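Local coordinates for protein 7,8-dihydro-6-hydroxymethylpterin pyrophosphokinase-dihydropteroate synthase (Plasmodium falciparum, PDB 6JWS) that probably catalyses two consecutive steps of folate biosynthesis, pyrophosphorylation of 6-hydroxymethyl-7,8-dihydropterin and condensation of the product with 4-aminobenzoate to give 7,8-dihydropteroate, at residues S435-I441 with P535-D539; H584-I588 with R610-C615; L40-L45 with V183-I187; I187-M191 with I206-D210. The protein carries 1 engineered substitution. One frame throughout, in Å; residues are numbered along the deposited sequence.

Interaction 1. Residues S435-I441 with P535-D539; sequences SSGPFVI and PHTMD. Engineered in segment 435-441: G437 (natural residue Ala). With PT1 (pteroic acid), chain I.
P438 and F439 meet P535 and H536 in a loop-to-loop surface contact at the wall of the pteroate pocket of the dihydropteroate synthase TIM barrel. Segment 435-441 folds into a type II beta turn from G437 to V440. F439 takes its third position with the positive phi (69°) such turns need there. G437 is engineered; the natural residue is alanine. One weak backbone hydrogen bond crosses the contact, from F439 N to P535 O at 3.3 Å. The P535 ring packs against the turn, with CB 3.3 Å from G437 O. Beside it the extended M538 side chain brings its methyl CE to 4.0 Å from P438 N. Three polar atoms of segment 535-539 approach the F439 ring. P535 O lies over one face, toward the rim, and H536 ND1 is at the ring edge, 3.8 Å from CD1. D539 approaches obliquely, with OD2 3.3 Å from F439 CE2; its carboxylate is mainly held by a salt bridge to R610. On the ligand side, P438 CD packs 3.5 Å from C20 of the pteroic acid benzoate ring. S436 OG is 3.5 Å from C12, on the pterin. The S436 and M538 side chains also rest on F580. The first loop runs from strand 428-432 to helix 448-464, and the second from strand 525-529 to helix 547-564.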
# COMPACT_ATOMS: atom_id res chain seq x y z
N SER B 435 -10.90 -10.57 30.71
CA SER B 435 -9.95 -11.01 29.71
C SER B 435 -10.60 -12.05 28.80
O SER B 435 -11.37 -12.89 29.27
CB SER B 435 -8.71 -11.54 30.38
OG SER B 435 -7.61 -11.54 29.47
N SER B 436 -10.30 -12.01 27.50
CA SER B 436 -10.99 -12.90 26.58
C SER B 436 -10.03 -13.57 25.60
O SER B 436 -10.47 -14.27 24.69
CB SER B 436 -12.16 -12.22 25.89
OG SER B 436 -11.74 -11.09 25.14
N GLY B 437 -8.72 -13.38 25.82
CA GLY B 437 -7.69 -14.06 25.05
C GLY B 437 -7.64 -15.56 25.36
O GLY B 437 -8.24 -16.02 26.33
N PRO B 438 -6.90 -16.36 24.56
CA PRO B 438 -6.96 -17.81 24.67
C PRO B 438 -6.55 -18.30 26.06
O PRO B 438 -5.52 -17.90 26.59
CB PRO B 438 -6.00 -18.31 23.57
CG PRO B 438 -5.10 -17.14 23.30
CD PRO B 438 -5.93 -15.90 23.56
N PHE B 439 -7.43 -19.13 26.64
CA PHE B 439 -7.19 -20.00 27.78
C PHE B 439 -7.00 -19.22 29.09
O PHE B 439 -6.49 -19.77 30.07
CB PHE B 439 -6.09 -21.03 27.50
CG PHE B 439 -6.30 -21.91 26.29
CD1 PHE B 439 -7.24 -22.93 26.30
CD2 PHE B 439 -5.53 -21.73 25.14
CE1 PHE B 439 -7.42 -23.74 25.18
CE2 PHE B 439 -5.71 -22.54 24.03
CZ PHE B 439 -6.66 -23.54 24.05
N VAL B 440 -7.43 -17.95 29.11
CA VAL B 440 -7.30 -17.13 30.31
C VAL B 440 -8.43 -17.45 31.29
O VAL B 440 -9.61 -17.38 30.93
CB VAL B 440 -7.20 -15.62 30.02
CG1 VAL B 440 -5.87 -15.23 29.38
CG2 VAL B 440 -8.38 -15.10 29.21
N ILE B 441 -8.05 -17.83 32.51
CA ILE B 441 -8.97 -17.93 33.64
C ILE B 441 -8.98 -16.57 34.35
O ILE B 441 -7.91 -16.03 34.66
CB ILE B 441 -8.60 -19.10 34.57
CG1 ILE B 441 -7.09 -19.23 34.82
CG2 ILE B 441 -9.19 -20.41 34.05
CD1 ILE B 441 -6.61 -18.63 36.13
N PRO B 535 -12.95 -18.31 25.75
CA PRO B 535 -11.50 -18.52 25.70
C PRO B 535 -11.06 -19.98 25.65
O PRO B 535 -10.07 -20.31 25.00
CB PRO B 535 -10.96 -17.76 26.94
CG PRO B 535 -12.05 -16.71 27.24
CD PRO B 535 -13.36 -17.36 26.80
N HIS B 536 -11.82 -20.88 26.29
CA HIS B 536 -11.38 -22.27 26.33
C HIS B 536 -11.83 -23.07 25.11
O HIS B 536 -11.19 -24.07 24.79
CB HIS B 536 -11.73 -22.93 27.68
CG HIS B 536 -11.07 -22.21 28.81
ND1 HIS B 536 -9.72 -22.36 29.10
CD2 HIS B 536 -11.54 -21.26 29.66
CE1 HIS B 536 -9.40 -21.57 30.10
NE2 HIS B 536 -10.50 -20.89 30.47
N THR B 537 -12.91 -22.66 24.44
CA THR B 537 -13.48 -23.49 23.38
C THR B 537 -13.20 -22.93 21.99
O THR B 537 -13.23 -23.68 21.03
CB THR B 537 -14.99 -23.76 23.56
OG1 THR B 537 -15.66 -22.50 23.48
CG2 THR B 537 -15.32 -24.49 24.84
N MET B 538 -12.95 -21.62 21.88
CA MET B 538 -13.07 -20.94 20.59
C MET B 538 -12.10 -21.50 19.55
O MET B 538 -12.43 -21.50 18.36
CB MET B 538 -12.91 -19.42 20.72
CG MET B 538 -11.57 -18.98 21.30
SD MET B 538 -11.54 -17.17 21.44
CE MET B 538 -9.81 -16.92 21.87
N ASP B 539 -10.93 -21.98 19.98
CA ASP B 539 -9.90 -22.42 19.04
C ASP B 539 -10.34 -23.67 18.28
O ASP B 539 -9.73 -24.04 17.28
CB ASP B 539 -8.54 -22.69 19.71
CG ASP B 539 -7.75 -21.45 20.14
OD1 ASP B 539 -7.99 -20.32 19.58
OD2 ASP B 539 -6.90 -21.61 21.06
C2 PT1 I . -10.76 -7.57 19.56
C3 PT1 I . -10.49 -7.85 20.97
C5 PT1 I . -11.35 -7.16 21.95
N6 PT1 I . -9.51 -8.68 21.39
C7 PT1 I . -12.55 -6.13 20.15
N9 PT1 I . -12.33 -6.33 21.49
C10 PT1 I . -9.35 -8.91 22.72
N11 PT1 I . -13.57 -5.29 19.72
C12 PT1 I . -10.17 -8.28 23.65
C21 PT1 I . -5.05 -14.66 20.10
O22 PT1 I . -3.81 -14.57 20.32
O1 PT1 I . -10.03 -8.17 18.61
N4 PT1 I . -11.76 -6.73 19.22
N8 PT1 I . -11.13 -7.42 23.25
C13 PT1 I . -8.28 -9.88 23.16
N14 PT1 I . -8.72 -11.25 22.79
C15 PT1 I . -7.86 -12.08 22.15
C16 PT1 I . -8.35 -13.04 21.24
C17 PT1 I . -6.46 -11.96 22.43
C18 PT1 I . -7.42 -13.88 20.58
C19 PT1 I . -5.55 -12.82 21.77
C20 PT1 I . -6.03 -13.77 20.83
O23 PT1 I . -5.47 -15.48 19.27

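Interaction 2. Residues H584-I588 with R610-C615; sequences HDQSI and RFIAHC. With PT1 (pteroic acid), chain I; ACT (acetate ion), chain N.
O23 of pteroic acid is gripped by NE and NH2 of R610, the residue whose CB packs against the H584 ring across the contact. The bond from R610 NH2 to O23 is 2.9 Å, and O23 lies in the guanidinium plane at its edge. R610 N donates to the other carboxylate oxygen, O22, also at 2.9 Å. This is the benzoate end of the pteroate pocket in the dihydropteroate synthase TIM barrel. R610 lies in a weakly bonded helix of about 610-613, and its NH1 makes a salt bridge to D539. H584 CE1 comes to 3.4 Å from R610 CB and sits over one face of the R610 guanidinium, whose plane is nearly perpendicular to the H584 ring. One face of the H584 ring lies over the backbone at R610 and F611. H614 has CG anti to its own N (chi1 171°), which brings one face of its ring against H584 CB. That CH-pi contact measures 3.6 Å from H584 CB to the H614 ring centroid. At the H614 edge, NE2 donates to D585 OD1 at 3.2 Å, meeting the oxygen from well above the carboxylate plane. S587 CB makes a second CH-pi contact, over one face of F611, and I612 CG1 covers the opposite face. S587 OG bonds to G579 N. K702 of the second subunit packs on D585, I588 and C615. I588 CD1 lies 4.0 Å from C615 SG.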
# COMPACT_ATOMS: atom_id res chain seq x y z
N HIS B 584 -5.07 -19.42 12.40
CA HIS B 584 -4.15 -18.37 11.99
C HIS B 584 -4.33 -18.01 10.52
O HIS B 584 -4.44 -16.83 10.20
CB HIS B 584 -2.71 -18.72 12.41
CG HIS B 584 -2.60 -18.94 13.88
ND1 HIS B 584 -3.44 -18.29 14.79
CD2 HIS B 584 -1.78 -19.72 14.61
CE1 HIS B 584 -3.14 -18.67 16.02
NE2 HIS B 584 -2.12 -19.55 15.94
N ASP B 585 -4.44 -19.02 9.65
CA ASP B 585 -4.70 -18.81 8.22
C ASP B 585 -6.04 -18.11 7.98
O ASP B 585 -6.18 -17.41 6.98
CB ASP B 585 -4.54 -20.10 7.39
CG ASP B 585 -3.08 -20.54 7.25
OD1 ASP B 585 -2.17 -19.66 7.21
OD2 ASP B 585 -2.85 -21.78 7.18
N GLN B 586 -7.01 -18.30 8.89
CA GLN B 586 -8.33 -17.69 8.74
C GLN B 586 -8.27 -16.23 9.16
O GLN B 586 -8.88 -15.39 8.51
CB GLN B 586 -9.42 -18.46 9.52
CG GLN B 586 -9.68 -19.85 8.95
CD GLN B 586 -10.61 -20.68 9.81
OE1 GLN B 586 -10.45 -20.75 11.03
NE2 GLN B 586 -11.57 -21.36 9.17
N SER B 587 -7.53 -15.95 10.24
CA SER B 587 -7.28 -14.58 10.65
C SER B 587 -6.65 -13.81 9.48
O SER B 587 -7.12 -12.73 9.13
CB SER B 587 -6.41 -14.53 11.89
OG SER B 587 -7.15 -14.91 13.04
N ILE B 588 -5.66 -14.42 8.82
CA ILE B 588 -5.00 -13.79 7.68
C ILE B 588 -6.00 -13.58 6.55
O ILE B 588 -6.04 -12.52 5.91
CB ILE B 588 -3.76 -14.59 7.23
CG1 ILE B 588 -2.61 -14.40 8.23
CG2 ILE B 588 -3.33 -14.16 5.85
CD1 ILE B 588 -1.73 -15.65 8.43
N ARG B 610 -1.65 -14.46 18.36
CA ARG B 610 -0.87 -15.60 17.94
C ARG B 610 -0.70 -15.65 16.43
O ARG B 610 0.34 -16.09 15.95
CB ARG B 610 -1.53 -16.89 18.43
CG ARG B 610 -1.40 -17.18 19.91
CD ARG B 610 -2.43 -18.25 20.28
NE ARG B 610 -3.83 -17.88 20.04
CZ ARG B 610 -4.89 -18.69 20.11
NH1 ARG B 610 -4.75 -19.97 20.42
NH2 ARG B 610 -6.11 -18.21 19.86
N PHE B 611 -1.70 -15.23 15.65
CA PHE B 611 -1.58 -15.36 14.20
C PHE B 611 -0.42 -14.53 13.65
O PHE B 611 0.08 -14.85 12.58
CB PHE B 611 -2.90 -15.05 13.48
CG PHE B 611 -3.22 -13.59 13.32
CD1 PHE B 611 -3.87 -12.89 14.33
CD2 PHE B 611 -2.87 -12.91 12.16
CE1 PHE B 611 -4.17 -11.53 14.18
CE2 PHE B 611 -3.16 -11.56 12.02
CZ PHE B 611 -3.84 -10.88 13.01
N ILE B 612 0.01 -13.47 14.36
CA ILE B 612 1.16 -12.70 13.89
C ILE B 612 2.42 -13.57 13.88
O ILE B 612 3.13 -13.60 12.87
CB ILE B 612 1.38 -11.42 14.71
CG1 ILE B 612 0.13 -10.52 14.75
CG2 ILE B 612 2.60 -10.69 14.17
CD1 ILE B 612 0.29 -9.26 15.56
N ALA B 613 2.70 -14.28 14.98
CA ALA B 613 3.86 -15.16 15.10
C ALA B 613 3.85 -16.23 14.02
O ALA B 613 4.91 -16.64 13.56
CB ALA B 613 3.91 -15.80 16.47
N HIS B 614 2.67 -16.63 13.57
CA HIS B 614 2.53 -17.69 12.59
C HIS B 614 2.99 -17.19 11.22
O HIS B 614 3.15 -17.99 10.29
CB HIS B 614 1.06 -18.10 12.57
CG HIS B 614 0.63 -19.03 11.49
ND1 HIS B 614 0.63 -20.41 11.66
CD2 HIS B 614 0.13 -18.79 10.26
CE1 HIS B 614 0.16 -20.99 10.56
NE2 HIS B 614 -0.15 -20.01 9.67
N CYS B 615 3.13 -15.87 11.08
CA CYS B 615 3.57 -15.26 9.84
C CYS B 615 5.10 -15.32 9.70
O CYS B 615 5.60 -15.18 8.60
CB CYS B 615 3.17 -13.80 9.77
SG CYS B 615 1.39 -13.52 9.59
C2 PT1 I . -10.76 -7.57 19.56
C3 PT1 I . -10.49 -7.85 20.97
C5 PT1 I . -11.35 -7.16 21.95
N6 PT1 I . -9.51 -8.68 21.39
C7 PT1 I . -12.55 -6.13 20.15
N9 PT1 I . -12.33 -6.33 21.49
C10 PT1 I . -9.35 -8.91 22.72
N11 PT1 I . -13.57 -5.29 19.72
C12 PT1 I . -10.17 -8.28 23.65
C21 PT1 I . -5.05 -14.66 20.10
O22 PT1 I . -3.81 -14.57 20.32
O1 PT1 I . -10.03 -8.17 18.61
N4 PT1 I . -11.76 -6.73 19.22
N8 PT1 I . -11.13 -7.42 23.25
C13 PT1 I . -8.28 -9.88 23.16
N14 PT1 I . -8.72 -11.25 22.79
C15 PT1 I . -7.86 -12.08 22.15
C16 PT1 I . -8.35 -13.04 21.24
C17 PT1 I . -6.46 -11.96 22.43
C18 PT1 I . -7.42 -13.88 20.58
C19 PT1 I . -5.55 -12.82 21.77
C20 PT1 I . -6.03 -13.77 20.83
O23 PT1 I . -5.47 -15.48 19.27
C ACT N . -11.27 -21.47 5.79
O ACT N . -12.45 -21.39 6.18
OXT ACT N . -10.77 -20.68 4.97
CH3 ACT N . -10.38 -22.61 6.35

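Interaction 3. Residues L40-L45 with V183-I187; sequences LVEKYL and VIKYI. With CA (calcium ion), chain L.
Helix segments 40-44 and 183-187 pack with their axes 10.8 Å apart at closest approach and run at 134°, closer to antiparallel than to parallel. I187 buries the largest share of the contact and sits between L40, Y44 and L45. Its CG2 branch, anti to the backbone N, reaches L40 CB at 3.9 Å. The other branch runs beside the backbone N: CG1 meets the edge of the Y44 ring, 4.0 Å from CD2, and CD1 continues to the L40 carbonyl. L45, just past the helix end, spreads its two methyls over V183 and I184. CD2 lies 3.8 Å from V183 CG1, while CD1 lies 3.9 Å from I184 CG1. V183 CG1 also touches Y44 CB. On another side of helix 30-44, E42 binds calcium through its backbone O and OE1, together with G46 and E99. K185 touches ATP. The two helices belong to the pyrophosphokinase domain, where I184 and I187 also touch strand 208-214. The polar end of Y44 is met by E93 O. No hydrogen bond joins the two segments, so this buried contact rests on the fit of aliphatic branches and one ring edge.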
# COMPACT_ATOMS: atom_id res chain seq x y z
N LEU B 40 -36.60 14.01 19.59
CA LEU B 40 -37.91 14.64 19.54
C LEU B 40 -38.86 13.83 18.66
O LEU B 40 -40.05 13.73 18.97
CB LEU B 40 -37.77 16.10 19.10
CG LEU B 40 -37.02 16.97 20.10
CD1 LEU B 40 -36.75 18.36 19.55
CD2 LEU B 40 -37.75 17.05 21.44
N VAL B 41 -38.32 13.21 17.60
CA VAL B 41 -39.10 12.30 16.77
C VAL B 41 -39.54 11.08 17.59
O VAL B 41 -40.71 10.69 17.52
CB VAL B 41 -38.33 11.90 15.49
CG1 VAL B 41 -39.00 10.76 14.73
CG2 VAL B 41 -38.09 13.09 14.56
N GLU B 42 -38.61 10.47 18.35
CA GLU B 42 -38.90 9.31 19.18
C GLU B 42 -39.97 9.65 20.22
O GLU B 42 -40.78 8.79 20.57
CB GLU B 42 -37.70 8.92 20.05
CG GLU B 42 -37.02 7.61 19.70
CD GLU B 42 -37.81 6.32 19.58
OE1 GLU B 42 -38.82 6.13 20.30
OE2 GLU B 42 -37.40 5.48 18.75
N LYS B 43 -39.90 10.88 20.76
CA LYS B 43 -40.77 11.36 21.83
C LYS B 43 -42.19 11.64 21.31
O LYS B 43 -43.15 11.14 21.87
CB LYS B 43 -40.15 12.60 22.47
CG LYS B 43 -40.83 13.11 23.74
CD LYS B 43 -40.07 14.27 24.36
CE LYS B 43 -40.65 14.75 25.68
NZ LYS B 43 -40.88 13.64 26.63
N TYR B 44 -42.29 12.40 20.20
CA TYR B 44 -43.55 12.99 19.78
C TYR B 44 -44.20 12.29 18.59
O TYR B 44 -45.34 12.59 18.29
CB TYR B 44 -43.37 14.49 19.49
CG TYR B 44 -43.05 15.36 20.69
CD1 TYR B 44 -43.72 15.20 21.90
CD2 TYR B 44 -42.11 16.37 20.59
CE1 TYR B 44 -43.42 16.01 22.99
CE2 TYR B 44 -41.81 17.19 21.67
CZ TYR B 44 -42.47 17.01 22.87
OH TYR B 44 -42.18 17.83 23.93
N LEU B 45 -43.50 11.37 17.92
CA LEU B 45 -44.03 10.83 16.67
C LEU B 45 -44.24 9.32 16.69
O LEU B 45 -45.10 8.83 15.98
CB LEU B 45 -43.14 11.23 15.48
CG LEU B 45 -43.14 12.72 15.14
CD1 LEU B 45 -42.27 12.98 13.91
CD2 LEU B 45 -44.57 13.20 14.91
N VAL B 183 -46.95 18.45 13.55
CA VAL B 183 -46.11 18.10 14.69
C VAL B 183 -44.63 18.32 14.36
O VAL B 183 -43.87 18.78 15.22
CB VAL B 183 -46.37 16.69 15.23
CG1 VAL B 183 -45.58 16.45 16.51
CG2 VAL B 183 -47.84 16.42 15.48
N ILE B 184 -44.22 18.00 13.13
CA ILE B 184 -42.84 18.18 12.73
C ILE B 184 -42.49 19.67 12.78
O ILE B 184 -41.41 20.05 13.25
CB ILE B 184 -42.57 17.56 11.34
CG1 ILE B 184 -42.43 16.03 11.43
CG2 ILE B 184 -41.35 18.19 10.68
CD1 ILE B 184 -42.69 15.33 10.12
N LYS B 185 -43.41 20.51 12.28
CA LYS B 185 -43.24 21.96 12.31
C LYS B 185 -43.11 22.44 13.75
O LYS B 185 -42.30 23.32 14.02
CB LYS B 185 -44.38 22.66 11.55
CG LYS B 185 -44.38 22.45 10.05
CD LYS B 185 -43.14 22.99 9.37
CE LYS B 185 -43.00 22.50 7.94
NZ LYS B 185 -41.88 23.18 7.25
N TYR B 186 -43.87 21.82 14.66
CA TYR B 186 -43.73 22.11 16.08
C TYR B 186 -42.31 21.78 16.54
O TYR B 186 -41.62 22.64 17.09
CB TYR B 186 -44.82 21.41 16.90
CG TYR B 186 -44.81 21.77 18.36
CD1 TYR B 186 -45.20 23.02 18.79
CD2 TYR B 186 -44.37 20.86 19.32
CE1 TYR B 186 -45.18 23.38 20.13
CE2 TYR B 186 -44.35 21.20 20.67
CZ TYR B 186 -44.75 22.46 21.07
OH TYR B 186 -44.72 22.81 22.39
N ILE B 187 -41.87 20.54 16.26
CA ILE B 187 -40.53 20.08 16.60
C ILE B 187 -39.48 21.07 16.09
O ILE B 187 -38.59 21.46 16.84
CB ILE B 187 -40.29 18.63 16.11
CG1 ILE B 187 -41.06 17.62 16.95
CG2 ILE B 187 -38.80 18.30 16.07
CD1 ILE B 187 -41.23 16.27 16.29
CA CA L . -41.16 6.65 21.00
O HOH W 1 -42.19 4.87 20.42
O HOH W 2 -43.41 7.18 21.77

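Interaction 4. Residues I187-M191 with I206-D210; sequences IEELM and IIDID. With MG (magnesium ion), chain K; ATP (adenosine-5'-triphosphate), chain J.
E188 reaches from helix 177-190 to the backbone of I207-I209 and is the residue most covered in this contact. Its side chain is extended beyond CG (chi2 -175°), which carries the carboxylate out to the strand. There OE2 accepts a hydrogen bond from I209 N at 3.2 Å. The N-H points nearly straight at the oxygen (162°) but meets it from well above the carboxylate plane, 68° out of it. OE1 lies 3.4 Å from I207 O; both are acceptors and do not bond. D208 and D210 make backbone hydrogen bonds to G23 and N21 of strand 16-24. Strand 208-214 is outermost in its six-stranded antiparallel sheet, and E188 takes up an N-H on the edge away from strand 16-24. This is the helix-on-sheet packing of the pyrophosphokinase fold. I207 and M191 form the apolar half of the contact. The M191 chain bends at its last torsion and brings CE to 3.7 Å from I207 CG2, the two side chains crossing at about a right angle. CE also touches I209 CD1 at 4.0 Å, and that methyl meets I187 CG2. M191 packs on L40 as well, and I207 on A37, both of helix 30-44. D208 and D210 turn their CB atoms away from the helix and bind magnesium through OD1, at 2.4 Å for D208. ATP O3G and O1A and a water complete the metal's partners here. E188 has also been seen as a magnesium ligand in this protein, although no such bond is present in this chain.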
# COMPACT_ATOMS: atom_id res chain seq x y z
N ILE B 187 -41.87 20.54 16.26
CA ILE B 187 -40.53 20.08 16.60
C ILE B 187 -39.48 21.07 16.09
O ILE B 187 -38.59 21.46 16.84
CB ILE B 187 -40.29 18.63 16.11
CG1 ILE B 187 -41.06 17.62 16.95
CG2 ILE B 187 -38.80 18.30 16.07
CD1 ILE B 187 -41.23 16.27 16.29
N GLU B 188 -39.59 21.51 14.83
CA GLU B 188 -38.60 22.43 14.28
C GLU B 188 -38.54 23.69 15.12
O GLU B 188 -37.46 24.13 15.50
CB GLU B 188 -38.86 22.80 12.81
CG GLU B 188 -38.65 21.65 11.84
CD GLU B 188 -38.77 21.98 10.36
OE1 GLU B 188 -38.40 23.10 9.96
OE2 GLU B 188 -39.21 21.10 9.61
N GLU B 189 -39.73 24.27 15.40
CA GLU B 189 -39.86 25.51 16.14
C GLU B 189 -39.26 25.35 17.54
O GLU B 189 -38.57 26.25 18.01
CB GLU B 189 -41.32 25.97 16.23
CG GLU B 189 -41.83 26.67 14.98
CD GLU B 189 -41.12 27.96 14.60
OE1 GLU B 189 -40.57 28.64 15.51
OE2 GLU B 189 -41.12 28.29 13.38
N LEU B 190 -39.51 24.20 18.18
CA LEU B 190 -38.97 23.94 19.51
C LEU B 190 -37.45 24.09 19.50
O LEU B 190 -36.87 24.57 20.47
CB LEU B 190 -39.34 22.52 19.97
CG LEU B 190 -40.68 22.35 20.70
CD1 LEU B 190 -40.82 20.91 21.17
CD2 LEU B 190 -40.80 23.30 21.89
N MET B 191 -36.83 23.70 18.38
CA MET B 191 -35.38 23.70 18.28
C MET B 191 -34.87 25.11 17.98
O MET B 191 -33.65 25.33 17.94
CB MET B 191 -34.88 22.68 17.25
CG MET B 191 -34.98 21.26 17.77
SD MET B 191 -34.41 19.96 16.65
CE MET B 191 -35.83 19.80 15.58
N ILE B 206 -31.44 25.76 10.18
CA ILE B 206 -30.74 25.08 11.31
C ILE B 206 -31.19 23.62 11.42
O ILE B 206 -30.37 22.75 11.68
CB ILE B 206 -30.91 25.87 12.64
CG1 ILE B 206 -30.94 24.94 13.86
CG2 ILE B 206 -32.13 26.76 12.57
CD1 ILE B 206 -30.43 25.56 15.14
N ILE B 207 -32.49 23.37 11.24
CA ILE B 207 -33.02 22.03 11.07
C ILE B 207 -34.16 22.08 10.05
O ILE B 207 -34.96 23.01 10.04
CB ILE B 207 -33.43 21.38 12.41
CG1 ILE B 207 -34.07 20.00 12.21
CG2 ILE B 207 -34.35 22.29 13.21
CD1 ILE B 207 -33.09 18.85 12.16
N ASP B 208 -34.21 21.05 9.19
CA ASP B 208 -35.22 20.89 8.16
C ASP B 208 -35.64 19.42 8.20
O ASP B 208 -34.82 18.55 7.92
CB ASP B 208 -34.69 21.34 6.79
CG ASP B 208 -35.70 21.30 5.65
OD1 ASP B 208 -36.89 21.27 5.93
OD2 ASP B 208 -35.27 21.32 4.46
N ILE B 209 -36.89 19.16 8.58
CA ILE B 209 -37.42 17.81 8.66
C ILE B 209 -38.53 17.64 7.63
O ILE B 209 -39.58 18.28 7.74
CB ILE B 209 -37.93 17.51 10.09
CG1 ILE B 209 -36.87 17.80 11.16
CG2 ILE B 209 -38.48 16.09 10.17
CD1 ILE B 209 -37.37 17.67 12.59
N ASP B 210 -38.32 16.74 6.66
CA ASP B 210 -39.21 16.54 5.53
C ASP B 210 -39.86 15.18 5.67
O ASP B 210 -39.27 14.30 6.29
CB ASP B 210 -38.44 16.54 4.21
CG ASP B 210 -37.87 17.91 3.89
OD1 ASP B 210 -38.54 18.90 4.22
OD2 ASP B 210 -36.75 17.98 3.34
MG MG K . -37.81 21.02 3.70
PG ATP J . -39.39 21.20 1.01
O1G ATP J . -38.03 20.83 0.45
O2G ATP J . -40.52 20.98 0.01
O3G ATP J . -39.66 20.52 2.33
PB ATP J . -38.20 23.92 1.42
O1B ATP J . -38.80 25.25 1.13
O2B ATP J . -36.95 23.51 0.70
O3B ATP J . -39.34 22.81 1.26
PA ATP J . -38.86 23.73 4.27
O1A ATP J . -38.88 22.31 4.73
O2A ATP J . -38.48 24.79 5.25
O3A ATP J . -37.90 23.84 2.99
O5' ATP J . -40.28 24.10 3.61
C5' ATP J . -41.29 23.06 3.52
C4' ATP J . -42.44 23.54 2.68
O4' ATP J . -42.81 22.53 1.71
C3' ATP J . -43.72 23.85 3.46
O3' ATP J . -44.37 24.96 2.85
C2' ATP J . -44.48 22.53 3.38
O2' ATP J . -45.88 22.63 3.43
C1' ATP J . -44.10 22.04 1.98
N9 ATP J . -44.12 20.59 1.86
C8 ATP J . -44.77 19.87 0.89
N7 ATP J . -44.60 18.57 1.02
C5 ATP J . -43.77 18.44 2.13
C6 ATP J . -43.22 17.31 2.76
N6 ATP J . -43.44 16.07 2.36
N1 ATP J . -42.43 17.53 3.85
C2 ATP J . -42.21 18.79 4.25
N3 ATP J . -42.68 19.92 3.72
C4 ATP J . -43.47 19.68 2.65
O HOH W 3 -36.21 20.31 2.23

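In the fold
The four contacts form two pairs in different catalytic parts of the chain, on opposite sides of its centre. Interactions 1 and 2 are about 16 Å apart between centres and both touch pteroic acid. They meet through the salt bridge from D539 to R610 and the packing of P438 on R610. Interactions 3 and 4 are about 9 Å apart between centres, share I187 and both use helix 177-190. Interaction 3 is wholly buried and apolar. Interaction 4 is partly buried, and its strand leads to magnesium and ATP. Interaction 2, partly buried, is held by CH-pi contacts and a histidine-to-carboxylate hydrogen bond, whereas interaction 1, a surface contact of loops, has one weak backbone bond.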